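Local coordinates for protein fructose-1,6-bisphosphatase/inositol-1-monophosphatase (Thermotoga maritima, PDB 2P3N) that dephosphorylates inositol 1-phosphate, fructose 1,6-bisphosphate and several other phosphate esters with the help of magnesium, at residues E144-S149 with R188-V193; T217-K222 with N230-N235; K9-V14 with F94-A99. All blocks are in the same frame, centred on the assembly; numbering follows the deposited sequence.

All three contacts are buried, but they lie in different layers of the chain. Interactions 1 and 2 belong to one mixed sheet, in which strand 191-195 runs beside strand 230-234; their centres are 13 Å apart, and the backbones of Phe192 and Phe233 probably hydrogen-bond between them. Interaction 3 is on the opposite side of the chain's centre, with its centre 25 Å from each of the others. The chemistry follows position. Interaction 1 joins parallel strands and interaction 2 an antiparallel edge, both through backbone hydrogen bonds supplemented by a phenylalanine ring, whereas interaction 3 packs a helix on a strand through aliphatic carbons, without hydrogen bonds.

Interaction 1. Residues E144-S149 with R188-V193; sequences EECVGS and RVDFFV
Phe191 lays one face of its ring over Gly148, while the two backbones run parallel, their strand axes 22° apart. Ser149 supplies the register evidence: its N donates to Phe191 O at 2.8 Å, and its O accepts from Val193 N at 3.2 Å, so Ser149 pairs with Phe192. Upstream, Asp190 N reaches Val147 O at 2.7 Å, and Asp190 OD2 also takes the N-H of Val147, a bond modelled so short that its exact length is doubtful. CB of Phe191 leaves on the face of the sheet that helix 239-253 covers, and CG sits between backbone N and carbonyl carbon (chi1 57°), which folds the ring back over the neighbouring strand. CG is still 4.1 Å from Gly148 CA; CD1 closes to 3.6 Å and CE1 to 3.3 Å from the same atom, and CZ lies 3.5 Å from it. Gly148 CA therefore stands over the face, 22° off the ring normal. With a serine in place of Phe191 the ring face over Gly148 is gone, and a gap would probably open between Gly148 and helix 239-253. Phe191 and Val193 pack against Val242 of that helix; on the other face Phe192 touches Asn180 of helix 177-185, and Ser149 OG bonds to the carbonyl of Arg172, a probable substrate-binding residue. This parallel pair lies within the five-stranded mixed sheet, strand 147-150 between 170-172 and 191-195.

Interaction 2. Residues T217-K222 with N230-N235; sequences TDFSGK and NFIFSN
Asn230 stacks its side-chain amide on the Phe219 ring, an amide-on-aromatic arrangement with the two planes 23° apart. CB of Asn230 stands over the ring centre, and its CG follows toward the rim, 3.6 Å from Phe219 CD1. Ile232 meets the ring at its edge, where CG1 lies 3.6 Å from Phe219 CD2. Strand 215-217, outermost in this sheet within the chain, pairs antiparallel with 230-234, the next strand in sequence: Thr217 N donates to Ile232 O at 3.0 Å, and Ile232 N returns a bond to Thr217 O at 2.7 Å. The chain then leaves the sheet in a type I turn from Asp218 to Gly221, within which Ser220 N donates to Asp218 OD2 at 2.7 Å. The Asx turn probably steadies the backbone around Phe219, whose CG, anti to the carbonyl carbon (chi1 -75°), places the ring against Asn230. Two backbone bonds thus tie the end of strand 215-217 to the middle of strand 230-234, while the turn probably rests on that strand mainly through dispersion among ring, amide and isoleucine, helped by a CA-H...O contact from Asp218 CA to Asn230 O; no salt bridge joins the segments.

Interaction 3. Residues K9-V14 with F94-A99; sequences KLLRKV and FSISLA
An apolar helix-on-sheet contact joins Leu11 and Val14 of helix 2-21 to Ile96 and Leu98 of strand 95-102, on one face of the large mixed sheet of the chain. The evidence is geometric: the short helix and strand axes approach to 9.1 Å and run nearly antiparallel, at 157°, and no hydrogen bond links the segments. Leu11 carries most of the contact. Its CD1 presses on the strand backbone, a tight 3.1 Å from Ile96 O, and meets Ile96 CG2 at 3.5 Å and Leu98 CB at 4.1 Å. Leu11 and Ile96 pass each other in opposite directions, and CD2 of Leu11 rests 3.9 Å from Ile96 CG2. The isoleucine uses both branches. CG2 serves Leu11, whereas CG1, anti to the carbonyl carbon (chi1 -51°), extends its CD1 to the helix, 3.8 Å from Val14 CG1 and 3.6 Å from the carbonyl oxygen of Leu11. Strand alternation sorts the rest: Ile96 and Leu98 face the helix, while the side chain of Ser97 points away, about 4 Å from that of Asp79, a ligand of the bound magnesium. Helix 40-56 shares the apolar side, with Ile49 touching both Val14 and Ile96. The outer side of helix 2-21 serves the tetramer: Arg12 forms a salt bridge with Glu133 of the third subunit, and Lys13 bonds to the Ile20 carbonyl of the fourth. A pair of helices packed on a large sheet, whose other face borders the metal site, is characteristic of the layered alpha-beta fold of the inositol monophosphatase superfamily.

Interaction 1. Residues E144-S149 with R188-V193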
# COMPACT_ATOMS: atom_id res chain seq x y z
N GLU A 144 12.50 -9.31 29.64
CA GLU A 144 12.66 -7.86 29.73
C GLU A 144 12.82 -7.21 28.37
O GLU A 144 12.49 -6.04 28.19
CB GLU A 144 13.87 -7.51 30.62
CG GLU A 144 15.25 -7.88 30.06
CD GLU A 144 15.86 -6.81 29.16
OE1 GLU A 144 17.08 -6.89 28.88
OE2 GLU A 144 15.13 -5.89 28.72
N GLU A 145 13.35 -7.96 27.41
CA GLU A 145 13.53 -7.45 26.06
C GLU A 145 12.44 -8.05 25.17
O GLU A 145 12.64 -8.24 23.97
CB GLU A 145 14.91 -7.84 25.52
CG GLU A 145 15.14 -9.34 25.36
CD GLU A 145 16.37 -9.68 24.52
OE1 GLU A 145 16.41 -9.28 23.33
OE2 GLU A 145 17.29 -10.35 25.04
N CYS A 146 11.28 -8.33 25.77
CA CYS A 146 10.16 -8.94 25.06
C CYS A 146 8.89 -8.12 24.98
O CYS A 146 8.62 -7.27 25.83
CB CYS A 146 9.80 -10.29 25.69
SG CYS A 146 10.76 -11.69 25.13
N VAL A 147 8.11 -8.38 23.94
CA VAL A 147 6.83 -7.72 23.73
C VAL A 147 5.83 -8.85 23.53
O VAL A 147 5.89 -9.58 22.53
CB VAL A 147 6.85 -6.80 22.50
CG1 VAL A 147 5.48 -6.19 22.29
CG2 VAL A 147 7.87 -5.70 22.71
N GLY A 148 4.93 -9.00 24.50
CA GLY A 148 3.93 -10.04 24.44
C GLY A 148 2.57 -9.50 24.08
O GLY A 148 2.36 -8.28 24.08
N SER A 149 1.63 -10.41 23.79
CA SER A 149 0.29 -10.01 23.40
C SER A 149 -0.82 -10.84 24.06
O SER A 149 -0.59 -11.98 24.47
CB SER A 149 0.17 -10.09 21.88
OG SER A 149 -1.02 -9.49 21.41
N ARG A 188 7.52 -10.38 15.03
CA ARG A 188 7.05 -9.09 15.48
C ARG A 188 6.76 -9.05 16.97
O ARG A 188 7.03 -8.04 17.63
CB ARG A 188 5.82 -8.68 14.67
CG ARG A 188 6.10 -8.62 13.18
CD ARG A 188 5.02 -7.88 12.44
NE ARG A 188 5.42 -7.65 11.06
CZ ARG A 188 4.70 -6.95 10.20
NH1 ARG A 188 3.55 -6.41 10.59
NH2 ARG A 188 5.14 -6.77 8.96
N VAL A 189 6.18 -10.12 17.51
CA VAL A 189 5.92 -10.20 18.94
C VAL A 189 6.64 -11.42 19.46
O VAL A 189 7.05 -12.28 18.68
CB VAL A 189 4.43 -10.35 19.32
CG1 VAL A 189 3.76 -8.99 19.28
CG2 VAL A 189 3.75 -11.35 18.40
N ASP A 190 6.76 -11.50 20.78
CA ASP A 190 7.48 -12.60 21.40
C ASP A 190 6.60 -13.75 21.85
O ASP A 190 7.02 -14.90 21.86
CB ASP A 190 8.34 -12.05 22.53
CG ASP A 190 9.39 -11.07 22.03
OD1 ASP A 190 10.27 -11.48 21.23
OD2 ASP A 190 9.34 -9.88 22.41
N PHE A 191 5.36 -13.44 22.22
CA PHE A 191 4.43 -14.47 22.64
C PHE A 191 3.01 -13.95 22.65
O PHE A 191 2.77 -12.75 22.84
CB PHE A 191 4.82 -15.02 24.02
CG PHE A 191 4.90 -13.97 25.10
CD1 PHE A 191 3.74 -13.45 25.67
CD2 PHE A 191 6.13 -13.50 25.54
CE1 PHE A 191 3.80 -12.47 26.67
CE2 PHE A 191 6.21 -12.51 26.54
CZ PHE A 191 5.05 -12.00 27.10
N PHE A 192 2.07 -14.86 22.43
CA PHE A 192 0.65 -14.54 22.39
C PHE A 192 -0.13 -15.61 23.16
O PHE A 192 0.10 -16.81 22.97
CB PHE A 192 0.17 -14.45 20.93
CG PHE A 192 -1.30 -14.17 20.76
CD1 PHE A 192 -1.90 -13.09 21.40
CD2 PHE A 192 -2.10 -15.00 19.97
CE1 PHE A 192 -3.28 -12.84 21.25
CE2 PHE A 192 -3.46 -14.76 19.82
CZ PHE A 192 -4.05 -13.68 20.46
N VAL A 193 -1.04 -15.16 24.02
CA VAL A 193 -1.85 -16.06 24.84
C VAL A 193 -3.35 -15.77 24.73
O VAL A 193 -3.78 -14.62 24.87
CB VAL A 193 -1.43 -15.96 26.32
CG1 VAL A 193 0.02 -16.41 26.47
CG2 VAL A 193 -1.57 -14.53 26.81

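Interaction 2. Residues T217-K222 with N230-N235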
# COMPACT_ATOMS: atom_id res chain seq x y z
N THR A 217 1.20 -24.06 22.51
CA THR A 217 0.75 -25.00 23.52
C THR A 217 -0.45 -24.50 24.30
O THR A 217 -0.89 -23.36 24.14
CB THR A 217 1.86 -25.30 24.54
OG1 THR A 217 1.40 -26.30 25.46
CG2 THR A 217 2.22 -24.05 25.34
N ASP A 218 -0.97 -25.38 25.16
CA ASP A 218 -2.10 -25.04 26.01
C ASP A 218 -1.48 -24.46 27.29
O ASP A 218 -0.26 -24.31 27.38
CB ASP A 218 -2.91 -26.29 26.36
CG ASP A 218 -2.28 -27.10 27.48
OD1 ASP A 218 -1.17 -27.63 27.28
OD2 ASP A 218 -2.91 -27.18 28.55
N PHE A 219 -2.31 -24.14 28.27
CA PHE A 219 -1.79 -23.56 29.51
C PHE A 219 -0.98 -24.53 30.37
O PHE A 219 -0.24 -24.10 31.27
CB PHE A 219 -2.95 -22.97 30.32
CG PHE A 219 -3.48 -21.67 29.77
CD1 PHE A 219 -4.60 -21.06 30.35
CD2 PHE A 219 -2.87 -21.05 28.68
CE1 PHE A 219 -5.09 -19.85 29.85
CE2 PHE A 219 -3.35 -19.84 28.18
CZ PHE A 219 -4.47 -19.24 28.77
N SER A 220 -1.10 -25.82 30.11
CA SER A 220 -0.36 -26.81 30.89
C SER A 220 1.04 -27.03 30.32
O SER A 220 1.82 -27.82 30.85
CB SER A 220 -1.13 -28.13 30.93
OG SER A 220 -1.21 -28.74 29.64
N GLY A 221 1.34 -26.33 29.22
CA GLY A 221 2.65 -26.46 28.59
C GLY A 221 2.72 -27.65 27.65
O GLY A 221 3.74 -27.90 27.01
N LYS A 222 1.62 -28.38 27.57
CA LYS A 222 1.54 -29.56 26.72
C LYS A 222 1.11 -29.13 25.32
O LYS A 222 0.04 -28.56 25.15
CB LYS A 222 0.54 -30.55 27.31
CG LYS A 222 0.93 -31.07 28.70
CD LYS A 222 2.22 -31.90 28.64
CE LYS A 222 2.42 -32.70 29.92
NZ LYS A 222 3.52 -33.71 29.75
N ASN A 230 -7.05 -23.34 25.60
CA ASN A 230 -6.14 -22.26 25.98
C ASN A 230 -4.96 -22.31 25.03
O ASN A 230 -4.53 -23.40 24.63
CB ASN A 230 -5.63 -22.44 27.41
CG ASN A 230 -6.57 -23.23 28.27
OD1 ASN A 230 -7.76 -22.90 28.39
ND2 ASN A 230 -6.05 -24.29 28.90
N PHE A 231 -4.41 -21.15 24.69
CA PHE A 231 -3.28 -21.10 23.77
C PHE A 231 -2.15 -20.17 24.13
O PHE A 231 -2.35 -19.02 24.52
CB PHE A 231 -3.78 -20.74 22.37
CG PHE A 231 -4.32 -21.92 21.61
CD1 PHE A 231 -3.46 -22.79 20.97
CD2 PHE A 231 -5.68 -22.17 21.56
CE1 PHE A 231 -3.94 -23.89 20.29
CE2 PHE A 231 -6.17 -23.27 20.89
CZ PHE A 231 -5.29 -24.13 20.26
N ILE A 232 -0.94 -20.69 24.00
CA ILE A 232 0.27 -19.94 24.29
C ILE A 232 1.20 -20.04 23.09
O ILE A 232 1.75 -21.11 22.82
CB ILE A 232 1.00 -20.49 25.55
CG1 ILE A 232 0.07 -20.43 26.76
CG2 ILE A 232 2.27 -19.66 25.81
CD1 ILE A 232 0.67 -21.00 28.04
N PHE A 233 1.35 -18.92 22.37
CA PHE A 233 2.24 -18.86 21.21
C PHE A 233 3.52 -18.16 21.66
O PHE A 233 3.47 -17.12 22.33
CB PHE A 233 1.61 -18.07 20.07
CG PHE A 233 0.31 -18.65 19.56
CD1 PHE A 233 -0.89 -18.38 20.20
CD2 PHE A 233 0.30 -19.47 18.43
CE1 PHE A 233 -2.08 -18.90 19.73
CE2 PHE A 233 -0.90 -20.00 17.95
CZ PHE A 233 -2.09 -19.72 18.60
N SER A 234 4.67 -18.71 21.28
CA SER A 234 5.93 -18.11 21.69
C SER A 234 7.08 -18.45 20.75
O SER A 234 6.97 -19.34 19.91
CB SER A 234 6.26 -18.57 23.12
OG SER A 234 7.01 -17.60 23.83
N ASN A 235 8.19 -17.74 20.90
CA ASN A 235 9.38 -17.99 20.10
C ASN A 235 10.09 -19.26 20.59
O ASN A 235 11.12 -19.65 20.03
CB ASN A 235 10.36 -16.81 20.18
CG ASN A 235 10.58 -16.34 21.61
OD1 ASN A 235 10.44 -17.11 22.56
ND2 ASN A 235 10.95 -15.07 21.76

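Interaction 3. Residues K9-V14 with F94-A99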
# COMPACT_ATOMS: atom_id res chain seq x y z
N LYS A 9 -4.74 -16.56 -2.72
CA LYS A 9 -5.47 -15.76 -3.69
C LYS A 9 -6.93 -15.53 -3.32
O LYS A 9 -7.50 -14.50 -3.67
CB LYS A 9 -5.38 -16.42 -5.06
CG LYS A 9 -3.94 -16.60 -5.48
CD LYS A 9 -3.79 -17.09 -6.90
CE LYS A 9 -2.33 -17.13 -7.25
NZ LYS A 9 -2.08 -17.80 -8.55
N LEU A 10 -7.52 -16.48 -2.62
CA LEU A 10 -8.92 -16.39 -2.20
C LEU A 10 -9.07 -15.34 -1.12
O LEU A 10 -9.94 -14.48 -1.19
CB LEU A 10 -9.41 -17.72 -1.64
CG LEU A 10 -10.76 -18.32 -2.02
CD1 LEU A 10 -11.11 -19.33 -0.93
CD2 LEU A 10 -11.85 -17.27 -2.13
N LEU A 11 -8.24 -15.43 -0.09
CA LEU A 11 -8.33 -14.47 0.99
C LEU A 11 -7.93 -13.08 0.52
O LEU A 11 -8.43 -12.09 1.04
CB LEU A 11 -7.46 -14.89 2.17
CG LEU A 11 -7.80 -16.21 2.88
CD1 LEU A 11 -7.66 -15.99 4.36
CD2 LEU A 11 -9.20 -16.68 2.54
N ARG A 12 -7.04 -13.01 -0.46
CA ARG A 12 -6.60 -11.73 -0.97
C ARG A 12 -7.71 -11.07 -1.77
O ARG A 12 -7.84 -9.85 -1.76
CB ARG A 12 -5.34 -11.88 -1.82
CG ARG A 12 -4.06 -11.85 -1.00
CD ARG A 12 -2.82 -12.12 -1.81
NE ARG A 12 -1.62 -11.91 -1.00
CZ ARG A 12 -0.37 -12.08 -1.43
NH1 ARG A 12 -0.14 -12.47 -2.67
NH2 ARG A 12 0.64 -11.85 -0.61
N LYS A 13 -8.53 -11.88 -2.42
CA LYS A 13 -9.64 -11.37 -3.22
C LYS A 13 -10.78 -10.93 -2.29
O LYS A 13 -11.30 -9.81 -2.39
CB LYS A 13 -10.14 -12.46 -4.17
CG LYS A 13 -11.19 -12.02 -5.17
CD LYS A 13 -11.90 -13.24 -5.75
CE LYS A 13 -12.88 -12.90 -6.88
NZ LYS A 13 -12.20 -12.52 -8.15
N VAL A 14 -11.16 -11.81 -1.37
CA VAL A 14 -12.21 -11.50 -0.42
C VAL A 14 -11.82 -10.30 0.43
O VAL A 14 -12.66 -9.48 0.81
CB VAL A 14 -12.50 -12.72 0.48
CG1 VAL A 14 -13.62 -12.40 1.44
CG2 VAL A 14 -12.85 -13.92 -0.37
N PHE A 94 -7.64 -6.44 11.55
CA PHE A 94 -8.62 -7.49 11.35
C PHE A 94 -8.06 -8.33 10.20
O PHE A 94 -7.25 -7.84 9.41
CB PHE A 94 -10.00 -6.90 11.02
CG PHE A 94 -10.08 -6.19 9.71
CD1 PHE A 94 -10.44 -6.88 8.56
CD2 PHE A 94 -9.81 -4.84 9.62
CE1 PHE A 94 -10.54 -6.23 7.34
CE2 PHE A 94 -9.90 -4.17 8.39
CZ PHE A 94 -10.27 -4.87 7.25
N SER A 95 -8.48 -9.59 10.12
CA SER A 95 -7.99 -10.47 9.09
C SER A 95 -8.97 -11.58 8.73
O SER A 95 -10.03 -11.72 9.35
CB SER A 95 -6.67 -11.10 9.54
OG SER A 95 -6.81 -11.69 10.82
N ILE A 96 -8.61 -12.34 7.70
CA ILE A 96 -9.41 -13.47 7.24
C ILE A 96 -8.51 -14.67 7.47
O ILE A 96 -7.34 -14.65 7.13
CB ILE A 96 -9.71 -13.42 5.73
CG1 ILE A 96 -10.30 -12.06 5.34
CG2 ILE A 96 -10.71 -14.50 5.38
CD1 ILE A 96 -10.65 -11.98 3.84
N SER A 97 -9.05 -15.72 8.05
CA SER A 97 -8.22 -16.88 8.31
C SER A 97 -8.76 -18.15 7.67
O SER A 97 -9.97 -18.40 7.65
CB SER A 97 -8.07 -17.06 9.82
OG SER A 97 -6.96 -17.88 10.12
N LEU A 98 -7.84 -18.94 7.11
CA LEU A 98 -8.17 -20.20 6.45
C LEU A 98 -7.13 -21.28 6.76
O LEU A 98 -5.98 -21.18 6.34
CB LEU A 98 -8.24 -20.03 4.93
CG LEU A 98 -8.70 -21.29 4.18
CD1 LEU A 98 -10.14 -21.63 4.62
CD2 LEU A 98 -8.67 -21.06 2.68
N ALA A 99 -7.54 -22.30 7.51
CA ALA A 99 -6.64 -23.40 7.84
C ALA A 99 -7.21 -24.66 7.21
O ALA A 99 -8.43 -24.83 7.15
CB ALA A 99 -6.53 -23.58 9.35